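Local coordinates for HIAXHD3 (Humicola insolens, PDB 3ZXK), which is a family 43 glycoside hydrolase that removes arabinofuranose side chains, probably from arabinoxylan, and has served as the scaffold for introducing endo-xylanase activity, at residues A[47-51]-A[304-310]; A[76-80]-A[335-339]; A[202-206]-A[216-220]; A[417-421]-A[447-451]. All blocks are in the same frame, centred on the assembly; numbering follows the deposited sequence. Where two conformers were deposited one is given.

Contact 1: residues A[47-51]-A[304-310]; sequences SYDLV and IPVRGAK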
loop_
_atom_site.group_PDB
_atom_site.type_symbol
_atom_site.label_atom_id
_atom_site.label_comp_id
_atom_site.label_asym_id
_atom_site.label_seq_id
_atom_site.Cartn_x
_atom_site.Cartn_y
_atom_site.Cartn_z
ATOM N N SER A 47 -9.781 1.186 11.783
ATOM C CA SER A 47 -11.213 1.450 11.614
ATOM C C SER A 47 -12.008 1.042 12.837
ATOM O O SER A 47 -11.612 0.149 13.544
ATOM C CB SER A 47 -11.772 0.672 10.424
ATOM O OG SER A 47 -13.113 1.047 10.211
ATOM N N TYR A 48 -13.164 1.662 13.021
ATOM C CA TYR A 48 -14.086 1.246 14.071
ATOM C C TYR A 48 -15.254 0.439 13.510
ATOM O O TYR A 48 -16.034 -0.148 14.272
ATOM C CB TYR A 48 -14.602 2.454 14.857
ATOM C CG TYR A 48 -13.549 3.175 15.644
ATOM C CD1 TYR A 48 -13.078 2.656 16.849
ATOM C CD2 TYR A 48 -13.010 4.399 15.188
ATOM C CE1 TYR A 48 -12.113 3.346 17.588
ATOM C CE2 TYR A 48 -12.043 5.083 15.921
ATOM C CZ TYR A 48 -11.600 4.543 17.111
ATOM O OH TYR A 48 -10.648 5.212 17.848
ATOM N N ASP A 49 -15.360 0.386 12.178
ATOM C CA ASP A 49 -16.520 -0.225 11.534
ATOM C C ASP A 49 -16.237 -1.067 10.291
ATOM O O ASP A 49 -17.183 -1.515 9.677
ATOM C CB ASP A 49 -17.564 0.866 11.197
ATOM C CG ASP A 49 -17.018 1.953 10.262
ATOM O OD1 ASP A 49 -15.872 1.821 9.768
ATOM O OD2 ASP A 49 -17.731 2.963 10.053
ATOM N N LEU A 50 -14.957 -1.319 9.982
ATOM C CA LEU A 50 -14.514 -2.010 8.751
ATOM C C LEU A 50 -14.753 -1.238 7.477
ATOM O O LEU A 50 -14.415 -1.716 6.383
ATOM C CB LEU A 50 -15.098 -3.429 8.617
ATOM C CG LEU A 50 -14.649 -4.494 9.602
ATOM C CD1 LEU A 50 -15.461 -5.764 9.427
ATOM C CD2 LEU A 50 -13.173 -4.782 9.404
ATOM N N VAL A 51 -15.256 -0.016 7.606
ATOM C CA VAL A 51 -15.660 0.765 6.437
ATOM C C VAL A 51 -14.842 2.040 6.260
ATOM O O VAL A 51 -14.380 2.316 5.166
ATOM C CB VAL A 51 -17.158 1.081 6.517
ATOM C CG1 VAL A 51 -17.590 2.050 5.432
ATOM C CG2 VAL A 51 -17.954 -0.214 6.449
ATOM N N ILE A 304 -24.076 -1.906 8.082
ATOM C CA ILE A 304 -22.825 -1.474 8.670
ATOM C C ILE A 304 -22.363 -2.537 9.695
ATOM O O ILE A 304 -23.144 -3.024 10.482
ATOM C CB ILE A 304 -22.966 -0.044 9.284
ATOM C CG1 ILE A 304 -21.587 0.575 9.535
ATOM C CG2 ILE A 304 -23.885 -0.055 10.508
ATOM C CD1 ILE A 304 -20.898 1.031 8.275
ATOM N N PRO A 305 -21.082 -2.932 9.669
ATOM C CA PRO A 305 -20.682 -4.034 10.572
ATOM C C PRO A 305 -20.719 -3.677 12.054
ATOM O O PRO A 305 -20.881 -4.564 12.896
ATOM C CB PRO A 305 -19.253 -4.362 10.104
ATOM C CG PRO A 305 -19.249 -3.932 8.642
ATOM C CD PRO A 305 -20.076 -2.669 8.626
ATOM N N VAL A 306 -20.556 -2.397 12.363
ATOM C CA VAL A 306 -20.645 -1.920 13.740
ATOM C C VAL A 306 -21.577 -0.729 13.779
ATOM O O VAL A 306 -21.392 0.207 13.011
ATOM C CB VAL A 306 -19.252 -1.547 14.317
ATOM C CG1 VAL A 306 -19.358 -0.900 15.699
ATOM C CG2 VAL A 306 -18.398 -2.796 14.402
ATOM N N ARG A 307 -22.553 -0.773 14.687
ATOM C CA ARG A 307 -23.576 0.280 14.821
ATOM C C ARG A 307 -23.111 1.298 15.838
ATOM O O ARG A 307 -22.553 0.926 16.866
ATOM C CB ARG A 307 -24.959 -0.306 15.199
ATOM C CG ARG A 307 -25.512 -1.227 14.101
ATOM C CD ARG A 307 -26.525 -2.260 14.615
ATOM N NE ARG A 307 -25.913 -3.251 15.489
ATOM C CZ ARG A 307 -25.247 -4.324 15.081
ATOM N NH1 ARG A 307 -25.065 -4.578 13.782
ATOM N NH2 ARG A 307 -24.752 -5.151 15.987
ATOM N N GLY A 308 -23.332 2.580 15.550
ATOM C CA GLY A 308 -22.934 3.658 16.460
ATOM C C GLY A 308 -21.438 3.671 16.723
ATOM O O GLY A 308 -21.000 3.927 17.839
ATOM N N ALA A 309 -20.658 3.362 15.693
ATOM C CA ALA A 309 -19.203 3.311 15.820
ATOM C C ALA A 309 -18.590 4.683 16.015
ATOM O O ALA A 309 -19.099 5.677 15.503
ATOM C CB ALA A 309 -18.580 2.652 14.601
ATOM N N LYS A 310 -17.479 4.714 16.743
ATOM C CA LYS A 310 -16.664 5.917 16.877
ATOM C C LYS A 310 -16.246 6.445 15.496
ATOM O O LYS A 310 -16.020 5.674 14.558
ATOM C CB LYS A 310 -15.455 5.602 17.757
ATOM C CG LYS A 310 -14.674 6.802 18.265
ATOM C CD LYS A 310 -14.107 6.528 19.657
ATOM C CE LYS A 310 -13.187 7.658 20.117
ATOM N NZ LYS A 310 -11.822 7.578 19.511
HETATM O O HOH W 1 -16.129 5.031 11.732
#
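Tyr48 and Lys310 lie side by side and point the same way. Lys310 CB sits over the centre of the Tyr48 ring, 3.6 Å from the centroid and only 8° off the ring normal, a CH-pi contact. With CG anti to the backbone N (chi1 -166°), the lysine chain runs out along the ring face. Bends at its second and last torsions bring the ammonium group to the phenol. Lys310 NZ donates to Tyr48 OH at 3.1 Å. The hydroxyl has its strongest polar partner in Glu123 and also meets Lys46, so the lysine joins a small charged cluster.

Asp49 is the second centre of the contact. Asp49 CB meets Ala309 CB at 4.0 Å. Asp49 O rests 3.3 Å from Pro305 CD. The carboxylate looks back into its own loop: Asp49 OD1 accepts from Val51 N at 2.9 Å, an Asx turn, with the donor above the carboxylate plane, and OD2 is hydrogen-bonded to His52 ND1. One water bridges the segments, donating to Lys310 O and weakly to Asp49 OD2. Beyond the turn, Val51 CG2 packs on Ile304 CD1 at 3.7 Å.

The contact joins the loop between strands 41-47 and 54-58 to the chain that follows strand 301-303. Phe8 of strand 7-9 packs on Val51, Ile304 and Pro305. Phe29 of strand 28-32 touches Leu50 and Val306, and His261 of strand 260-267 meets Leu50 and Pro305.

Contact 2: residues A[76-80]-A[335-339]; sequences PGAYV and WNHNP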
loop_
_atom_site.group_PDB
_atom_site.type_symbol
_atom_site.label_atom_id
_atom_site.label_comp_id
_atom_site.label_asym_id
_atom_site.label_seq_id
_atom_site.Cartn_x
_atom_site.Cartn_y
_atom_site.Cartn_z
ATOM N N PRO A 76 17.753 -2.169 -11.989
ATOM C CA PRO A 76 16.397 -2.454 -11.490
ATOM C C PRO A 76 16.182 -2.242 -10.002
ATOM O O PRO A 76 15.088 -2.520 -9.493
ATOM C CB PRO A 76 16.210 -3.931 -11.892
ATOM C CG PRO A 76 17.570 -4.499 -11.812
ATOM C CD PRO A 76 18.509 -3.412 -12.269
ATOM N N GLY A 77 17.176 -1.697 -9.311
ATOM C CA GLY A 77 17.068 -1.449 -7.872
ATOM C C GLY A 77 16.501 -2.649 -7.147
ATOM O O GLY A 77 17.007 -3.760 -7.309
ATOM N N ALA A 78 15.447 -2.417 -6.362
ATOM C CA ALA A 78 14.646 -3.504 -5.791
ATOM C C ALA A 78 13.183 -3.335 -6.220
ATOM O O ALA A 78 12.262 -3.743 -5.513
ATOM C CB ALA A 78 14.764 -3.534 -4.261
ATOM N N TYR A 79 12.972 -2.714 -7.378
ATOM C CA TYR A 79 11.624 -2.569 -7.918
ATOM C C TYR A 79 10.864 -3.890 -7.918
ATOM O O TYR A 79 11.355 -4.893 -8.455
ATOM C CB TYR A 79 11.631 -1.967 -9.328
ATOM C CG TYR A 79 11.856 -0.489 -9.346
ATOM C CD1 TYR A 79 10.833 0.398 -8.958
ATOM C CD2 TYR A 79 13.076 0.032 -9.758
ATOM C CE1 TYR A 79 11.039 1.782 -8.999
ATOM C CE2 TYR A 79 13.309 1.416 -9.770
ATOM C CZ TYR A 79 12.289 2.280 -9.417
ATOM O OH TYR A 79 12.524 3.637 -9.432
ATOM N N VAL A 80 9.650 -3.863 -7.348
ATOM C CA VAL A 80 8.703 -4.996 -7.362
ATOM C C VAL A 80 9.232 -6.182 -6.531
ATOM O O VAL A 80 8.710 -7.290 -6.605
ATOM C CB VAL A 80 8.205 -5.402 -8.790
ATOM C CG1 VAL A 80 6.865 -6.123 -8.722
ATOM C CG2 VAL A 80 8.107 -4.208 -9.703
ATOM N N TRP A 335 8.377 6.883 0.380
ATOM C CA TRP A 335 9.400 7.113 -0.624
ATOM C C TRP A 335 9.491 5.955 -1.587
ATOM O O TRP A 335 9.159 4.835 -1.218
ATOM C CB TRP A 335 10.744 7.232 0.056
ATOM C CG TRP A 335 10.881 8.331 1.062
ATOM C CD1 TRP A 335 10.811 8.229 2.443
ATOM C CD2 TRP A 335 11.227 9.720 0.778
ATOM N NE1 TRP A 335 11.036 9.460 3.027
ATOM C CE2 TRP A 335 11.286 10.394 2.076
ATOM C CE3 TRP A 335 11.426 10.468 -0.394
ATOM C CZ2 TRP A 335 11.597 11.739 2.188
ATOM C CZ3 TRP A 335 11.730 11.828 -0.271
ATOM C CH2 TRP A 335 11.814 12.447 1.000
ATOM N N ASN A 336 9.938 6.210 -2.822
ATOM C CA ASN A 336 10.317 5.145 -3.754
ATOM C C ASN A 336 11.716 4.635 -3.353
ATOM O O ASN A 336 12.696 5.341 -3.533
ATOM C CB ASN A 336 10.317 5.690 -5.186
ATOM C CG ASN A 336 10.967 4.727 -6.155
ATOM O OD1 ASN A 336 10.878 3.515 -5.968
ATOM N ND2 ASN A 336 11.643 5.249 -7.165
ATOM N N HIS A 337 11.795 3.432 -2.769
ATOM C CA HIS A 337 13.019 2.909 -2.093
ATOM C C HIS A 337 13.356 3.730 -0.844
ATOM O O HIS A 337 12.746 4.768 -0.611
ATOM C CB HIS A 337 14.225 2.788 -3.054
ATOM C CG HIS A 337 14.057 1.752 -4.168
ATOM N ND1 HIS A 337 13.129 1.844 -5.139
ATOM C CD2 HIS A 337 14.806 0.609 -4.451
ATOM C CE1 HIS A 337 13.253 0.800 -5.985
ATOM N NE2 HIS A 337 14.298 0.065 -5.590
ATOM N N ASN A 338 14.272 3.262 -0.011
ATOM C CA ASN A 338 14.651 4.019 1.171
ATOM C C ASN A 338 15.210 5.370 0.765
ATOM O O ASN A 338 15.954 5.493 -0.230
ATOM C CB ASN A 338 15.725 3.313 1.972
ATOM C CG ASN A 338 15.218 2.108 2.695
ATOM O OD1 ASN A 338 14.053 2.033 3.105
ATOM N ND2 ASN A 338 16.109 1.164 2.894
ATOM N N PRO A 339 14.860 6.404 1.535
ATOM C CA PRO A 339 15.374 7.726 1.244
ATOM C C PRO A 339 16.837 7.898 1.692
ATOM O O PRO A 339 17.308 7.164 2.587
ATOM C CB PRO A 339 14.439 8.622 2.071
ATOM C CG PRO A 339 14.120 7.793 3.258
ATOM C CD PRO A 339 13.939 6.413 2.680
#
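Tyr79 OH is gripped by two groups. Asn336 ND2 donates to Tyr79 OH at 2.9 Å, with the hydroxyl close to the amide plane and an N-H...O angle of 162°. The backbone O of Phe366 is its other, stronger partner.

The neighbouring His337 meets the same tyrosine with its ring. Its edge points at the Tyr79 face in a T-shaped pair, with planes at 70° and centroids 4.7 Å apart. His337 CE1 is the atom over the centre of the phenol ring. Tyr79 CG lies anti to the carbonyl carbon (chi1 -77°), which places the ring beside the histidine.

Both ring nitrogens of His337 are used. His337 NE2 accepts from Ala78 N at 2.8 Å, and the donor lies in the imidazole plane. His337 ND1 donates to Asn336 OD1 at 2.9 Å, reaching it from above the carbonyl plane. Ala78 N belongs to a type II' turn, closed by Tyr79 N bonding to Pro76 O at 3.0 Å.

A leucine in place of Tyr79 would probably leave Asn336 ND2 and Phe366 O without their hydroxyl partner and the His337 edge without an aromatic face.

These buried bonds tie the catalytic-domain loop 76-80 to the end of strand 334-336 and the residue after it, in the C-terminal domain. Donating through ND1 and accepting at NE2 suggests a neutral imidazole, with its rotation fixed at both ends.

Contact 3: residues A[202-206]-A[216-220]; sequences NYYIL and VLRST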
loop_
_atom_site.group_PDB
_atom_site.type_symbol
_atom_site.label_atom_id
_atom_site.label_comp_id
_atom_site.label_asym_id
_atom_site.label_seq_id
_atom_site.Cartn_x
_atom_site.Cartn_y
_atom_site.Cartn_z
ATOM N N ASN A 202 -11.483 -24.607 16.518
ATOM C CA ASN A 202 -11.003 -25.162 15.260
ATOM C C ASN A 202 -9.974 -24.282 14.553
ATOM O O ASN A 202 -9.963 -23.079 14.745
ATOM C CB ASN A 202 -12.193 -25.376 14.321
ATOM C CG ASN A 202 -13.102 -26.500 14.764
ATOM O OD1 ASN A 202 -12.652 -27.606 15.050
ATOM N ND2 ASN A 202 -14.396 -26.227 14.805
ATOM N N TYR A 203 -9.151 -24.883 13.706
ATOM C CA TYR A 203 -8.160 -24.133 12.932
ATOM C C TYR A 203 -8.600 -23.991 11.489
ATOM O O TYR A 203 -8.983 -24.963 10.844
ATOM C CB TYR A 203 -6.782 -24.809 12.989
ATOM C CG TYR A 203 -6.240 -24.846 14.399
ATOM C CD1 TYR A 203 -6.559 -25.895 15.259
ATOM C CD2 TYR A 203 -5.432 -23.798 14.890
ATOM C CE1 TYR A 203 -6.112 -25.928 16.570
ATOM C CE2 TYR A 203 -4.964 -23.818 16.206
ATOM C CZ TYR A 203 -5.293 -24.899 17.035
ATOM O OH TYR A 203 -4.868 -24.962 18.361
ATOM N N TYR A 204 -8.547 -22.763 11.010
ATOM C CA TYR A 204 -8.899 -22.426 9.646
ATOM C C TYR A 204 -7.728 -21.728 8.971
ATOM O O TYR A 204 -7.002 -20.916 9.581
ATOM C CB TYR A 204 -10.127 -21.508 9.609
ATOM C CG TYR A 204 -11.396 -22.134 10.157
ATOM C CD1 TYR A 204 -11.637 -22.170 11.516
ATOM C CD2 TYR A 204 -12.362 -22.700 9.303
ATOM C CE1 TYR A 204 -12.785 -22.737 12.030
ATOM C CE2 TYR A 204 -13.540 -23.255 9.810
ATOM C CZ TYR A 204 -13.719 -23.304 11.193
ATOM O OH TYR A 204 -14.847 -23.837 11.761
ATOM N N ILE A 205 -7.596 -21.981 7.678
ATOM C CA ILE A 205 -6.642 -21.234 6.860
ATOM C C ILE A 205 -7.395 -20.780 5.621
ATOM O O ILE A 205 -8.058 -21.581 4.972
ATOM C CB ILE A 205 -5.399 -22.079 6.450
ATOM C CG1 ILE A 205 -4.624 -22.547 7.689
ATOM C CG2 ILE A 205 -4.500 -21.258 5.532
ATOM C CD1 ILE A 205 -3.581 -23.609 7.417
ATOM N N LEU A 206 -7.334 -19.492 5.317
ATOM C CA LEU A 206 -7.871 -18.985 4.066
ATOM C C LEU A 206 -6.760 -18.919 3.043
ATOM O O LEU A 206 -5.665 -18.421 3.344
ATOM C CB LEU A 206 -8.445 -17.582 4.265
ATOM C CG LEU A 206 -9.965 -17.498 4.254
ATOM C CD1 LEU A 206 -10.541 -18.226 5.470
ATOM C CD2 LEU A 206 -10.391 -16.024 4.199
ATOM N N VAL A 216 -11.640 -21.814 1.844
ATOM C CA VAL A 216 -11.488 -21.917 3.284
ATOM C C VAL A 216 -11.037 -23.325 3.610
ATOM O O VAL A 216 -11.655 -24.299 3.172
ATOM C CB VAL A 216 -12.743 -21.451 4.086
ATOM C CG1 VAL A 216 -14.045 -22.032 3.544
ATOM C CG2 VAL A 216 -12.557 -21.774 5.577
ATOM N N LEU A 217 -9.916 -23.445 4.311
ATOM C CA LEU A 217 -9.434 -24.760 4.759
ATOM C C LEU A 217 -9.696 -24.915 6.251
ATOM O O LEU A 217 -9.565 -23.946 6.988
ATOM C CB LEU A 217 -7.930 -24.913 4.517
ATOM C CG LEU A 217 -7.372 -24.376 3.207
ATOM C CD1 LEU A 217 -5.871 -24.606 3.166
ATOM C CD2 LEU A 217 -8.082 -25.020 2.051
ATOM N N ARG A 218 -10.028 -26.129 6.687
ATOM C CA ARG A 218 -10.245 -26.420 8.109
ATOM C C ARG A 218 -9.500 -27.702 8.481
ATOM O O ARG A 218 -9.519 -28.709 7.733
ATOM C CB ARG A 218 -11.739 -26.557 8.422
ATOM C CG ARG A 218 -12.062 -26.638 9.924
ATOM C CD ARG A 218 -13.557 -26.748 10.152
ATOM N NE ARG A 218 -14.032 -28.093 9.817
ATOM C CZ ARG A 218 -15.313 -28.452 9.840
ATOM N NH1 ARG A 218 -16.237 -27.556 10.186
ATOM N NH2 ARG A 218 -15.668 -29.694 9.536
ATOM N N SER A 219 -8.878 -27.683 9.653
ATOM C CA SER A 219 -8.065 -28.825 10.086
ATOM C C SER A 219 -8.991 -29.998 10.383
ATOM O O SER A 219 -9.979 -29.849 11.112
ATOM C CB SER A 219 -7.301 -28.488 11.353
ATOM O OG SER A 219 -6.706 -29.666 11.869
ATOM N N THR A 220 -8.653 -31.156 9.847
ATOM C CA THR A 220 -9.506 -32.338 10.004
ATOM C C THR A 220 -9.271 -33.033 11.366
ATOM O O THR A 220 -10.099 -33.825 11.821
ATOM C CB THR A 220 -9.290 -33.336 8.856
ATOM O OG1 THR A 220 -7.943 -33.797 8.891
ATOM C CG2 THR A 220 -9.528 -32.660 7.501
HETATM O O HOH W 2 -9.896 -27.802 13.536
#
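The Tyr204 ring has Arg218 CG over one face, offset toward the rim, and Val216 CG2 at its edge. This trio lies across an antiparallel beta hairpin, strands 202-209 and 213-219, in one blade of the five-bladed beta-propeller of family 43. The CH-pi contact puts Arg218 CG 4.0 Å from the centroid of the Tyr204 ring. Arg218 starts with CG anti to the backbone N (chi1 -171°), which lays its methylenes alongside the phenol; CD comes within 3.5 Å of Tyr204 CE2. The guanidinium then stands steeply to the ring, its plane 71° away. The ends of both side chains are held by the 285-286 loop: Tyr204 OH bonds Gly286 O, and Arg218 NH1 bonds Asp285 O. Trp282 adds an edge-to-face ring contact to Tyr204.

Leu206 CD1 packs on Val216 CG2 on this same side of the sheet. Ile205 and Leu217 point to the other side and form a hydrogen-bonded pair. Ile205 N donates to Leu217 O at 2.9 Å, and Leu217 N returns a bond to Ile205 O at 2.7 Å.

Nearer the segment ends, Ser219 N donates to Tyr203 O at 3.0 Å. One water accepts from Tyr203 N and donates to both Asn202 OD1 and Ser219 O.

Contact 4: residues A[417-421]-A[447-451]; sequences NEARI and PVIDT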
loop_
_atom_site.group_PDB
_atom_site.type_symbol
_atom_site.label_atom_id
_atom_site.label_comp_id
_atom_site.label_asym_id
_atom_site.label_seq_id
_atom_site.Cartn_x
_atom_site.Cartn_y
_atom_site.Cartn_z
ATOM N N ASN A 417 20.971 29.344 -16.709
ATOM C CA ASN A 417 20.229 30.311 -15.911
ATOM C C ASN A 417 18.739 30.308 -16.224
ATOM O O ASN A 417 18.002 31.120 -15.671
ATOM C CB ASN A 417 20.825 31.705 -16.087
ATOM C CG ASN A 417 22.274 31.779 -15.624
ATOM O OD1 ASN A 417 23.150 32.314 -16.320
ATOM N ND2 ASN A 417 22.531 31.249 -14.445
ATOM N N GLU A 418 18.298 29.395 -17.091
ATOM C CA GLU A 418 16.871 29.296 -17.485
ATOM C C GLU A 418 16.164 28.231 -16.655
ATOM O O GLU A 418 16.614 27.103 -16.616
ATOM C CB GLU A 418 16.701 28.969 -19.007
ATOM C CG GLU A 418 17.164 27.576 -19.549
ATOM C CD GLU A 418 16.352 27.025 -20.752
ATOM O OE1 GLU A 418 15.142 27.342 -20.838
ATOM O OE2 GLU A 418 16.905 26.249 -21.605
ATOM N N ALA A 419 15.049 28.579 -16.017
ATOM C CA ALA A 419 14.131 27.576 -15.492
ATOM C C ALA A 419 12.854 27.627 -16.305
ATOM O O ALA A 419 12.327 28.712 -16.597
ATOM C CB ALA A 419 13.811 27.797 -14.027
ATOM N N ARG A 420 12.378 26.464 -16.712
ATOM C CA ARG A 420 11.143 26.413 -17.461
ATOM C C ARG A 420 10.328 25.189 -17.125
ATOM O O ARG A 420 10.856 24.139 -16.710
ATOM C CB ARG A 420 11.408 26.470 -18.952
ATOM C CG ARG A 420 11.831 25.155 -19.550
ATOM C CD ARG A 420 11.878 25.271 -21.051
ATOM N NE ARG A 420 12.032 23.993 -21.723
ATOM C CZ ARG A 420 13.182 23.343 -21.869
ATOM N NH1 ARG A 420 14.329 23.811 -21.352
ATOM N NH2 ARG A 420 13.185 22.211 -22.540
ATOM N N ILE A 421 9.034 25.334 -17.325
ATOM C CA ILE A 421 8.107 24.230 -17.123
ATOM C C ILE A 421 8.109 23.317 -18.334
ATOM O O ILE A 421 8.137 23.797 -19.462
ATOM C CB ILE A 421 6.684 24.757 -16.848
ATOM C CG1 ILE A 421 6.744 25.713 -15.662
ATOM C CG2 ILE A 421 5.703 23.628 -16.562
ATOM C CD1 ILE A 421 5.511 26.551 -15.482
ATOM N N PRO A 447 6.249 27.732 -20.108
ATOM C CA PRO A 447 7.010 28.978 -20.110
ATOM C C PRO A 447 8.280 28.957 -19.264
ATOM O O PRO A 447 8.434 28.112 -18.357
ATOM C CB PRO A 447 6.036 29.970 -19.470
ATOM C CG PRO A 447 5.223 29.133 -18.540
ATOM C CD PRO A 447 5.078 27.784 -19.209
ATOM N N VAL A 448 9.154 29.914 -19.550
ATOM C CA VAL A 448 10.283 30.257 -18.691
ATOM C C VAL A 448 9.674 30.967 -17.497
ATOM O O VAL A 448 8.772 31.792 -17.649
ATOM C CB VAL A 448 11.273 31.191 -19.430
ATOM C CG1 VAL A 448 12.277 31.817 -18.469
ATOM C CG2 VAL A 448 11.971 30.429 -20.552
ATOM N N ILE A 449 10.131 30.611 -16.308
ATOM C CA ILE A 449 9.592 31.176 -15.098
ATOM C C ILE A 449 10.660 32.013 -14.419
ATOM O O ILE A 449 11.798 31.546 -14.250
ATOM C CB ILE A 449 9.045 30.083 -14.138
ATOM C CG1 ILE A 449 10.009 28.892 -13.998
ATOM C CG2 ILE A 449 7.657 29.650 -14.603
ATOM C CD1 ILE A 449 9.560 27.870 -12.949
ATOM N N ASP A 450 10.291 33.250 -14.076
ATOM C CA ASP A 450 11.174 34.202 -13.364
ATOM C C ASP A 450 11.232 33.880 -11.863
ATOM O O ASP A 450 10.552 32.963 -11.404
ATOM C CB ASP A 450 10.768 35.671 -13.643
ATOM C CG ASP A 450 9.429 36.095 -12.975
ATOM O OD1 ASP A 450 8.841 35.344 -12.171
ATOM O OD2 ASP A 450 8.964 37.233 -13.242
ATOM N N THR A 451 12.031 34.628 -11.099
ATOM C CA THR A 451 12.238 34.300 -9.684
ATOM C C THR A 451 10.942 34.312 -8.885
ATOM O O THR A 451 10.741 33.454 -8.023
ATOM C CB THR A 451 13.298 35.199 -9.010
ATOM O OG1 THR A 451 12.850 36.564 -9.004
ATOM C CG2 THR A 451 14.636 35.085 -9.752
HETATM O O HOH W 3 14.271 31.357 -15.615
#
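Arg420 and Val448 face each other as an antiparallel non-hydrogen-bonded pair, their CA atoms 4.1 Å apart. Backbone bonds flank them: Ile449 N donates to Ala419 O at 2.9 Å, and Ile421 N donates to Pro447 O at 3.0 Å. A water accepts from Ala419 N and donates to Ile449 O, bridging the two segments.

Ile421 carries much of the apolar packing. With CG1 anti to the carbonyl carbon (chi1 -55°), its CD1 reaches two partners. Ile421 CD1 meets Ile449 CG2 at 3.9 Å, where the two side chains cross at about a right angle, and Pro447 CD at 3.9 Å. Ile449 turns its other branch to the neighbouring residue, with CG1 4.0 Å from Ala419 CB. Ile457 and Tyr481, from strands 457-464 and 476-482, also touch Ile421.

Were Ile421 cut back to an alanine, a gap would probably open between Ile449 and Pro447 and the packing against Ile457 and Tyr481 would weaken.

Arg420 behaves differently: only its stem touches Val448, and its end leads away. NE bonds Asn445, NH1 bonds Gln415, and Arg420 NH1 lies 3.6 Å from Glu418 OE2 in a salt bridge.

The hairpin edge is thus two-sided. Ala419, Ile421 and Ile449 face the apolar interior of the C-terminal beta-sandwich, while Arg420 and Glu418 keep their charges on the other side.

Contact 3 lies in the catalytic propeller, and contact 1 packs the chain after strand 301-303 against it; their centres are 27 Å apart. Contact 3 forms within a single hairpin, whereas contact 1 joins residues more than 250 positions apart. Contact 2 has a similar span but crosses from the propeller to the C-terminal domain, and its segments alternate with those of contact 1. Contacts 2 and 4 reach the same sheet, about 31 Å apart between centres. Contact 4 is farthest from contact 3, about 63 Å between centres. Contacts 3 and 2 stand off from the bound sugars: the Leu206 side chain is about 13 Å from an arabinofuranose, that of Tyr79 about 14 Å from a xylose.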